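Local coordinates for aminodeoxyfutalosine deaminase (Deinococcus radiodurans, PDB 2IMR), which deaminates aminodeoxyfutalosine to futalosine in menaquinone biosynthesis, using one zinc ion per subunit, and acts more weakly on adenosine and related nucleosides, at residues V241-R252 with P279-L289; L301-P309 with C334-F342. One frame throughout, in Å; residues are numbered along the deposited sequence.

Contact 1. Residues V241-R252 with P279-L289; sequences VAEHPTELEMFR and PGPDLTPVRYL
Pro-285 lies over one face of the Phe-251 ring, a CH-pi contact in the amidohydrolase TIM barrel that packs helix 245-253 against helix 285-292. Pro-285 CB sits 3.9 Å from the ring centroid and 9° off the ring normal. At the ring edge comes Leu-283 CD2, while Phe-251 CE2 meets Tyr-288 CD2 at 3.8 Å, the aromatic planes at 44°. Pro-285 also packs CG against Ala-242 CB and CD against Leu-248 CD1. Val-241, ending its strand, splits its branches: CG1, anti to the backbone N (chi1 -178°), touches Val-286 CG2, the side chains crossing at about a right angle, and CG2 meets Leu-289 CD1 tip to tip at 3.8 Å. Glu-247 extends its chain to the strand end, where OE2 accepts from Ala-242 N (2.9 Å) from above the carboxylate plane; with a weak bond from Glu-243 N to OE1, this is consistent with a held turn leading to Glu-243, the probable proton donor. Thr-284 OG1 caps its helix by accepting from Arg-287 N and bonds Asp-311. The Phe-251 carbonyl O accepts from Gly-280 N at 3.1 Å. A water accepts from Arg-252 NE (2.8 Å) and donates to Pro-281 O and Leu-283 O.

Contact 2. Residues L301-P309 with C334-F342; sequences LVHMVNVTP and CGTFDWPAF
Two successive backbone carbonyls, those of His-303 and Met-304, converge on one aromatic carbon: CD1 of Phe-337 lies 3.3 Å from His-303 O and 3.5 Å from Met-304 O, the latter at the ring edge. The Phe-337 side chain reaches them with CG anti to the backbone N (chi1 173°), and its CE1 lies over one face of Phe-342. Phe-342 CZ in turn meets Val-307 CG2 (3.9 Å) and Met-304 CB and CE, the Met-304 and Phe-342 side chains crossing at about a right angle. Val-305 sends CG1 to Cys-334 O and the Gly-335 backbone, while CG2 packs beside Phe-337 N. Asn-306 ND2 donates to Cys-334 O at 3.2 Å, nearly straight (159°) and in the carbonyl plane, and also makes a weak bond to Ala-242 O; Asn-306 OD1 accepts from a water at 2.6 Å. Replacing Asn-306 by an alanine removes the amide, and is likely to leave Cys-334 O without this donor and to cost the weak link to Ala-242 O. A second water accepts from Asp-338 N (2.8 Å) and lies close to the carbonyls of Met-304 and Val-305. Asp-338 N-caps helix 339-344 through OD1 and Ala-341 N. This loop packing lies just past the C-terminal end of barrel strand 300-303, where His-303 neighbours the zinc; Phe-337 and Phe-342 also rest on strand 322-324, while Met-304 and Val-307 touch helix 309-318.

In the fold
Contacts 1 and 2 follow in series along the chain, their centres 13 Å apart, both within the amidohydrolase barrel. Helix 285-292, which ends contact 1, leads directly into strand 300-303, which opens contact 2. That strand runs parallel to strand 238-241 in one sheet, and the contacts touch along this seam: Val-241 N lies 2.9 Å from Val-302 O, and Val-241 O lies 2.8 Å from Met-304 N, both probable hydrogen bonds. Contact 1 packs helix 245-253 on helix 285-292, farther from the zinc except at its Glu-243 end, whereas contact 2 gathers loops nearer the metal. Glu-243 and His-303 come side by side near the zinc from neighbouring strand ends.

Contact 1. Residues V241-R252 with P279-L289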
loop_
_atom_site.group_PDB
_atom_site.type_symbol
_atom_site.label_atom_id
_atom_site.label_comp_id
_atom_site.label_asym_id
_atom_site.label_seq_id
_atom_site.Cartn_x
_atom_site.Cartn_y
_atom_site.Cartn_z
ATOM N N VAL A 241 1.524 -2.282 10.269
ATOM C CA VAL A 241 1.674 -3.298 11.306
ATOM C C VAL A 241 2.884 -4.206 11.133
ATOM O O VAL A 241 3.151 -4.692 10.032
ATOM C CB VAL A 241 0.407 -4.184 11.381
ATOM C CG1 VAL A 241 0.540 -5.209 12.507
ATOM C CG2 VAL A 241 -0.820 -3.308 11.598
ATOM N N ALA A 242 3.605 -4.419 12.233
ATOM C CA ALA A 242 4.781 -5.290 12.264
ATOM C C ALA A 242 5.822 -4.992 11.183
ATOM O O ALA A 242 6.399 -5.910 10.583
ATOM C CB ALA A 242 4.339 -6.757 12.176
ATOM N N GLU A 243 6.085 -3.710 10.960
ATOM C CA GLU A 243 7.048 -3.304 9.944
ATOM C C GLU A 243 8.479 -3.725 10.255
ATOM O O GLU A 243 9.128 -4.349 9.420
ATOM C CB GLU A 243 6.994 -1.787 9.730
ATOM C CG GLU A 243 8.003 -1.292 8.690
ATOM C CD GLU A 243 7.906 0.192 8.429
ATOM O OE1 GLU A 243 7.382 0.916 9.302
ATOM O OE2 GLU A 243 8.371 0.642 7.359
ATOM N N HIS A 244 8.963 -3.398 11.454
ATOM C CA HIS A 244 10.330 -3.726 11.862
ATOM C C HIS A 244 10.322 -4.846 12.910
ATOM O O HIS A 244 9.397 -4.943 13.712
ATOM C CB HIS A 244 10.997 -2.460 12.423
ATOM C CG HIS A 244 12.489 -2.542 12.521
ATOM N ND1 HIS A 244 13.140 -3.041 13.628
ATOM C CD2 HIS A 244 13.459 -2.193 11.641
ATOM C CE1 HIS A 244 14.446 -2.995 13.426
ATOM N NE2 HIS A 244 14.664 -2.485 12.228
ATOM N N PRO A 245 11.346 -5.717 12.906
ATOM C CA PRO A 245 11.367 -6.802 13.893
ATOM C C PRO A 245 11.300 -6.351 15.350
ATOM O O PRO A 245 10.776 -7.073 16.200
ATOM C CB PRO A 245 12.663 -7.553 13.565
ATOM C CG PRO A 245 13.523 -6.515 12.907
ATOM C CD PRO A 245 12.533 -5.776 12.035
ATOM N N THR A 246 11.823 -5.163 15.639
ATOM C CA THR A 246 11.808 -4.649 17.003
ATOM C C THR A 246 10.391 -4.338 17.499
ATOM O O THR A 246 10.174 -4.154 18.699
ATOM C CB THR A 246 12.704 -3.395 17.138
ATOM O OG1 THR A 246 12.399 -2.465 16.095
ATOM C CG2 THR A 246 14.177 -3.786 17.044
ATOM N N GLU A 247 9.427 -4.277 16.582
ATOM C CA GLU A 247 8.042 -4.030 16.973
ATOM C C GLU A 247 7.493 -5.332 17.557
ATOM O O GLU A 247 6.840 -5.342 18.606
ATOM C CB GLU A 247 7.194 -3.607 15.767
ATOM C CG GLU A 247 5.725 -3.348 16.123
ATOM C CD GLU A 247 4.861 -3.051 14.909
ATOM O OE1 GLU A 247 5.376 -2.429 13.958
ATOM O OE2 GLU A 247 3.665 -3.424 14.913
ATOM N N LEU A 248 7.768 -6.441 16.877
ATOM C CA LEU A 248 7.305 -7.739 17.362
ATOM C C LEU A 248 7.961 -8.028 18.714
ATOM O O LEU A 248 7.333 -8.574 19.624
ATOM C CB LEU A 248 7.676 -8.838 16.364
ATOM C CG LEU A 248 7.425 -10.283 16.805
ATOM C CD1 LEU A 248 5.935 -10.524 17.034
ATOM C CD2 LEU A 248 7.964 -11.222 15.738
ATOM N N GLU A 249 9.226 -7.644 18.842
ATOM C CA GLU A 249 9.962 -7.868 20.082
ATOM C C GLU A 249 9.338 -7.175 21.294
ATOM O O GLU A 249 9.165 -7.798 22.344
ATOM C CB GLU A 249 11.413 -7.407 19.939
ATOM C CG GLU A 249 12.286 -7.803 21.129
ATOM C CD GLU A 249 13.729 -7.354 20.988
ATOM O OE1 GLU A 249 14.186 -7.134 19.845
ATOM O OE2 GLU A 249 14.414 -7.237 22.026
ATOM N N MET A 250 8.995 -5.895 21.166
ATOM C CA MET A 250 8.422 -5.207 22.314
ATOM C C MET A 250 7.046 -5.721 22.697
ATOM O O MET A 250 6.672 -5.661 23.868
ATOM C CB MET A 250 8.401 -3.685 22.114
ATOM C CG MET A 250 7.609 -3.170 20.945
ATOM S SD MET A 250 7.628 -1.349 20.962
ATOM C CE MET A 250 6.261 -1.023 19.871
ATOM N N PHE A 251 6.287 -6.240 21.736
ATOM C CA PHE A 251 4.981 -6.778 22.089
ATOM C C PHE A 251 5.169 -8.063 22.888
ATOM O O PHE A 251 4.293 -8.469 23.648
ATOM C CB PHE A 251 4.129 -7.051 20.848
ATOM C CG PHE A 251 3.292 -5.877 20.431
ATOM C CD1 PHE A 251 3.863 -4.806 19.752
ATOM C CD2 PHE A 251 1.946 -5.813 20.771
ATOM C CE1 PHE A 251 3.105 -3.688 19.422
ATOM C CE2 PHE A 251 1.182 -4.701 20.446
ATOM C CZ PHE A 251 1.763 -3.636 19.769
ATOM N N ARG A 252 6.328 -8.686 22.716
ATOM C CA ARG A 252 6.646 -9.922 23.415
ATOM C C ARG A 252 7.313 -9.689 24.766
ATOM O O ARG A 252 7.052 -10.423 25.718
ATOM C CB ARG A 252 7.570 -10.789 22.556
ATOM C CG ARG A 252 6.880 -11.495 21.400
ATOM C CD ARG A 252 7.888 -12.172 20.478
ATOM N NE ARG A 252 7.229 -13.080 19.542
ATOM C CZ ARG A 252 7.826 -13.659 18.503
ATOM N NH1 ARG A 252 9.108 -13.431 18.248
ATOM N NH2 ARG A 252 7.136 -14.474 17.716
ATOM N N PRO A 279 2.616 -6.907 27.792
ATOM C CA PRO A 279 3.275 -7.609 26.690
ATOM C C PRO A 279 3.596 -9.004 27.223
ATOM O O PRO A 279 3.741 -9.184 28.435
ATOM C CB PRO A 279 4.539 -6.786 26.457
ATOM C CG PRO A 279 4.110 -5.394 26.855
ATOM C CD PRO A 279 3.331 -5.664 28.127
ATOM N N GLY A 280 3.708 -9.980 26.332
ATOM C CA GLY A 280 3.999 -11.338 26.762
ATOM C C GLY A 280 4.524 -12.200 25.631
ATOM O O GLY A 280 4.358 -11.853 24.463
ATOM N N PRO A 281 5.157 -13.341 25.950
ATOM C CA PRO A 281 5.731 -14.287 24.985
ATOM C C PRO A 281 4.818 -14.697 23.838
ATOM O O PRO A 281 5.271 -14.899 22.713
ATOM C CB PRO A 281 6.101 -15.484 25.861
ATOM C CG PRO A 281 6.447 -14.849 27.155
ATOM C CD PRO A 281 5.328 -13.847 27.324
ATOM N N ASP A 282 3.531 -14.820 24.128
ATOM C CA ASP A 282 2.561 -15.241 23.128
ATOM C C ASP A 282 1.831 -14.094 22.435
ATOM O O ASP A 282 0.890 -14.322 21.676
ATOM C CB ASP A 282 1.549 -16.177 23.791
ATOM C CG ASP A 282 0.867 -15.537 24.985
ATOM O OD1 ASP A 282 1.496 -14.671 25.636
ATOM O OD2 ASP A 282 -0.292 -15.905 25.280
ATOM N N LEU A 283 2.261 -12.862 22.685
ATOM C CA LEU A 283 1.607 -11.714 22.069
ATOM C C LEU A 283 2.358 -11.202 20.842
ATOM O O LEU A 283 3.579 -11.332 20.737
ATOM C CB LEU A 283 1.469 -10.574 23.084
ATOM C CG LEU A 283 0.668 -9.343 22.644
ATOM C CD1 LEU A 283 -0.801 -9.716 22.447
ATOM C CD2 LEU A 283 0.800 -8.246 23.691
ATOM N N THR A 284 1.605 -10.643 19.906
ATOM C CA THR A 284 2.174 -10.054 18.699
ATOM C C THR A 284 1.263 -8.886 18.356
ATOM O O THR A 284 0.097 -8.852 18.762
ATOM C CB THR A 284 2.156 -11.004 17.484
ATOM O OG1 THR A 284 0.821 -11.091 16.980
ATOM C CG2 THR A 284 2.665 -12.390 17.865
ATOM N N PRO A 285 1.775 -7.909 17.599
ATOM C CA PRO A 285 0.897 -6.788 17.264
ATOM C C PRO A 285 -0.368 -7.240 16.532
ATOM O O PRO A 285 -1.428 -6.637 16.684
ATOM C CB PRO A 285 1.794 -5.886 16.406
ATOM C CG PRO A 285 2.818 -6.847 15.836
ATOM C CD PRO A 285 3.114 -7.739 17.014
ATOM N N VAL A 286 -0.262 -8.301 15.738
ATOM C CA VAL A 286 -1.426 -8.791 15.007
ATOM C C VAL A 286 -2.442 -9.426 15.956
ATOM O O VAL A 286 -3.645 -9.169 15.853
ATOM C CB VAL A 286 -1.013 -9.810 13.925
ATOM C CG1 VAL A 286 -2.242 -10.297 13.170
ATOM C CG2 VAL A 286 -0.022 -9.150 12.953
ATOM N N ARG A 287 -1.965 -10.252 16.880
ATOM C CA ARG A 287 -2.868 -10.887 17.835
ATOM C C ARG A 287 -3.525 -9.791 18.668
ATOM O O ARG A 287 -4.713 -9.850 18.968
ATOM C CB ARG A 287 -2.111 -11.851 18.744
ATOM C CG ARG A 287 -3.030 -12.630 19.665
ATOM C CD ARG A 287 -2.266 -13.472 20.671
ATOM N NE ARG A 287 -3.163 -13.909 21.736
ATOM C CZ ARG A 287 -2.796 -14.106 22.996
ATOM N NH1 ARG A 287 -1.537 -13.912 23.366
ATOM N NH2 ARG A 287 -3.699 -14.473 23.897
ATOM N N TYR A 288 -2.739 -8.786 19.036
ATOM C CA TYR A 288 -3.250 -7.655 19.798
ATOM C C TYR A 288 -4.457 -7.029 19.093
ATOM O O TYR A 288 -5.518 -6.862 19.692
ATOM C CB TYR A 288 -2.149 -6.605 19.970
ATOM C CG TYR A 288 -2.659 -5.219 20.290
ATOM C CD1 TYR A 288 -3.398 -4.975 21.448
ATOM C CD2 TYR A 288 -2.403 -4.146 19.427
ATOM C CE1 TYR A 288 -3.874 -3.699 21.741
ATOM C CE2 TYR A 288 -2.873 -2.869 19.708
ATOM C CZ TYR A 288 -3.608 -2.652 20.867
ATOM O OH TYR A 288 -4.078 -1.392 21.151
ATOM N N LEU A 289 -4.295 -6.676 17.819
ATOM C CA LEU A 289 -5.387 -6.063 17.060
ATOM C C LEU A 289 -6.576 -6.997 16.889
ATOM O O LEU A 289 -7.729 -6.573 16.931
ATOM C CB LEU A 289 -4.901 -5.632 15.675
ATOM C CG LEU A 289 -3.901 -4.478 15.633
ATOM C CD1 LEU A 289 -3.429 -4.259 14.191
ATOM C CD2 LEU A 289 -4.561 -3.225 16.190
HETATM O O HOH W 1 4.650 -13.845 20.333
#

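Contact 2. Residues L301-P309 with C334-F342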
loop_
_atom_site.group_PDB
_atom_site.type_symbol
_atom_site.label_atom_id
_atom_site.label_comp_id
_atom_site.label_asym_id
_atom_site.label_seq_id
_atom_site.Cartn_x
_atom_site.Cartn_y
_atom_site.Cartn_z
ATOM N N LEU A 301 -3.826 -4.013 6.199
ATOM C CA LEU A 301 -2.616 -3.973 7.009
ATOM C C LEU A 301 -1.388 -3.766 6.132
ATOM O O LEU A 301 -1.161 -4.509 5.175
ATOM C CB LEU A 301 -2.486 -5.272 7.805
ATOM C CG LEU A 301 -3.739 -5.643 8.613
ATOM C CD1 LEU A 301 -3.508 -6.971 9.324
ATOM C CD2 LEU A 301 -4.071 -4.538 9.622
ATOM N N VAL A 302 -0.592 -2.759 6.479
ATOM C CA VAL A 302 0.599 -2.418 5.706
ATOM C C VAL A 302 1.914 -2.944 6.285
ATOM O O VAL A 302 2.117 -2.938 7.501
ATOM C CB VAL A 302 0.694 -0.891 5.542
ATOM C CG1 VAL A 302 1.854 -0.530 4.618
ATOM C CG2 VAL A 302 -0.629 -0.358 4.997
ATOM N N HIS A 303 2.788 -3.398 5.384
ATOM C CA HIS A 303 4.103 -3.949 5.700
ATOM C C HIS A 303 3.973 -5.396 6.151
ATOM O O HIS A 303 4.265 -6.305 5.376
ATOM C CB HIS A 303 4.821 -3.084 6.745
ATOM C CG HIS A 303 5.142 -1.704 6.247
ATOM N ND1 HIS A 303 5.815 -1.483 5.063
ATOM C CD2 HIS A 303 4.853 -0.481 6.749
ATOM C CE1 HIS A 303 5.925 -0.183 4.856
ATOM N NE2 HIS A 303 5.349 0.449 5.864
ATOM N N MET A 304 3.548 -5.614 7.393
ATOM C CA MET A 304 3.330 -6.971 7.885
ATOM C C MET A 304 4.502 -7.900 7.610
ATOM O O MET A 304 4.319 -9.034 7.151
ATOM C CB MET A 304 2.079 -7.540 7.222
ATOM C CG MET A 304 0.801 -6.821 7.601
ATOM S SD MET A 304 0.376 -7.216 9.298
ATOM C CE MET A 304 -0.381 -8.856 9.057
ATOM N N VAL A 305 5.705 -7.430 7.903
ATOM C CA VAL A 305 6.904 -8.213 7.656
ATOM C C VAL A 305 7.224 -9.184 8.781
ATOM O O VAL A 305 7.551 -10.345 8.546
ATOM C CB VAL A 305 8.120 -7.278 7.438
ATOM C CG1 VAL A 305 9.416 -8.083 7.384
ATOM C CG2 VAL A 305 7.933 -6.497 6.145
ATOM N N ASN A 306 7.109 -8.712 10.011
ATOM C CA ASN A 306 7.443 -9.543 11.149
ATOM C C ASN A 306 6.222 -10.125 11.844
ATOM O O ASN A 306 5.790 -9.649 12.889
ATOM C CB ASN A 306 8.314 -8.710 12.082
ATOM C CG ASN A 306 9.585 -8.238 11.389
ATOM O OD1 ASN A 306 10.565 -8.976 11.306
ATOM N ND2 ASN A 306 9.558 -7.017 10.852
ATOM N N VAL A 307 5.678 -11.174 11.231
ATOM C CA VAL A 307 4.500 -11.852 11.732
ATOM C C VAL A 307 4.770 -13.346 11.858
ATOM O O VAL A 307 5.750 -13.861 11.320
ATOM C CB VAL A 307 3.291 -11.645 10.786
ATOM C CG1 VAL A 307 2.974 -10.156 10.657
ATOM C CG2 VAL A 307 3.585 -12.255 9.420
ATOM N N THR A 308 3.887 -14.037 12.569
ATOM C CA THR A 308 4.031 -15.474 12.778
ATOM C C THR A 308 2.997 -16.224 11.958
ATOM O O THR A 308 2.109 -15.624 11.365
ATOM C CB THR A 308 3.795 -15.840 14.247
ATOM O OG1 THR A 308 2.432 -15.556 14.587
ATOM C CG2 THR A 308 4.712 -15.042 15.153
ATOM N N PRO A 309 3.108 -17.560 11.906
ATOM C CA PRO A 309 2.125 -18.319 11.135
ATOM C C PRO A 309 0.731 -18.064 11.691
ATOM O O PRO A 309 -0.229 -17.924 10.944
ATOM C CB PRO A 309 2.584 -19.759 11.324
ATOM C CG PRO A 309 4.077 -19.610 11.364
ATOM C CD PRO A 309 4.254 -18.407 12.281
ATOM N N CYS A 334 14.038 -3.878 7.474
ATOM C CA CYS A 334 12.925 -4.448 8.230
ATOM C C CYS A 334 12.769 -5.944 8.086
ATOM O O CYS A 334 11.993 -6.561 8.813
ATOM C CB CYS A 334 11.612 -3.825 7.780
ATOM S SG CYS A 334 11.492 -2.075 8.066
ATOM N N GLY A 335 13.492 -6.527 7.144
ATOM C CA GLY A 335 13.335 -7.945 6.899
ATOM C C GLY A 335 12.525 -8.045 5.618
ATOM O O GLY A 335 12.270 -7.024 4.969
ATOM N N THR A 336 12.094 -9.248 5.255
ATOM C CA THR A 336 11.347 -9.421 4.015
ATOM C C THR A 336 9.947 -10.000 4.212
ATOM O O THR A 336 9.776 -11.003 4.896
ATOM C CB THR A 336 12.136 -10.333 3.043
ATOM O OG1 THR A 336 13.435 -9.773 2.819
ATOM C CG2 THR A 336 11.414 -10.462 1.711
ATOM N N PHE A 337 8.957 -9.336 3.617
ATOM C CA PHE A 337 7.555 -9.758 3.665
ATOM C C PHE A 337 7.479 -11.177 3.101
ATOM O O PHE A 337 7.996 -11.442 2.019
ATOM C CB PHE A 337 6.714 -8.808 2.802
ATOM C CG PHE A 337 5.281 -9.230 2.622
ATOM C CD1 PHE A 337 4.386 -9.195 3.688
ATOM C CD2 PHE A 337 4.814 -9.624 1.366
ATOM C CE1 PHE A 337 3.051 -9.539 3.509
ATOM C CE2 PHE A 337 3.480 -9.971 1.176
ATOM C CZ PHE A 337 2.592 -9.928 2.252
ATOM N N ASP A 338 6.833 -12.082 3.827
ATOM C CA ASP A 338 6.718 -13.464 3.363
ATOM C C ASP A 338 5.538 -13.591 2.404
ATOM O O ASP A 338 4.482 -14.100 2.768
ATOM C CB ASP A 338 6.518 -14.410 4.554
ATOM C CG ASP A 338 6.818 -15.856 4.201
ATOM O OD1 ASP A 338 6.742 -16.200 3.004
ATOM O OD2 ASP A 338 7.122 -16.644 5.118
ATOM N N TRP A 339 5.712 -13.123 1.173
ATOM C CA TRP A 339 4.624 -13.183 0.208
ATOM C C TRP A 339 4.132 -14.615 -0.020
ATOM O O TRP A 339 2.928 -14.872 -0.003
ATOM C CB TRP A 339 5.055 -12.565 -1.127
ATOM C CG TRP A 339 3.901 -12.171 -2.010
ATOM C CD1 TRP A 339 2.737 -12.860 -2.203
ATOM C CD2 TRP A 339 3.830 -11.020 -2.860
ATOM N NE1 TRP A 339 1.948 -12.212 -3.122
ATOM C CE2 TRP A 339 2.595 -11.080 -3.541
ATOM C CE3 TRP A 339 4.693 -9.945 -3.114
ATOM C CZ2 TRP A 339 2.199 -10.104 -4.462
ATOM C CZ3 TRP A 339 4.303 -8.975 -4.029
ATOM C CH2 TRP A 339 3.065 -9.061 -4.692
ATOM N N PRO A 340 5.051 -15.566 -0.241
ATOM C CA PRO A 340 4.554 -16.931 -0.459
ATOM C C PRO A 340 3.653 -17.463 0.657
ATOM O O PRO A 340 2.671 -18.162 0.386
ATOM C CB PRO A 340 5.832 -17.755 -0.652
ATOM C CG PRO A 340 6.929 -16.894 -0.092
ATOM C CD PRO A 340 6.509 -15.494 -0.423
ATOM N N ALA A 341 3.971 -17.121 1.904
ATOM C CA ALA A 341 3.170 -17.569 3.041
ATOM C C ALA A 341 1.782 -16.925 3.009
ATOM O O ALA A 341 0.774 -17.586 3.259
ATOM C CB ALA A 341 3.881 -17.232 4.349
ATOM N N PHE A 342 1.731 -15.633 2.701
ATOM C CA PHE A 342 0.460 -14.922 2.632
ATOM C C PHE A 342 -0.376 -15.413 1.451
ATOM O O PHE A 342 -1.597 -15.557 1.557
ATOM C CB PHE A 342 0.705 -13.415 2.522
ATOM C CG PHE A 342 0.920 -12.736 3.851
ATOM C CD1 PHE A 342 -0.152 -12.165 4.535
ATOM C CD2 PHE A 342 2.185 -12.679 4.425
ATOM C CE1 PHE A 342 0.037 -11.545 5.779
ATOM C CE2 PHE A 342 2.386 -12.062 5.665
ATOM C CZ PHE A 342 1.308 -11.494 6.341
HETATM O O HOH W 2 5.817 -11.423 6.375
HETATM O O HOH W 3 9.436 -12.080 7.224
HETATM O O HOH W 4 12.668 -9.679 9.982
#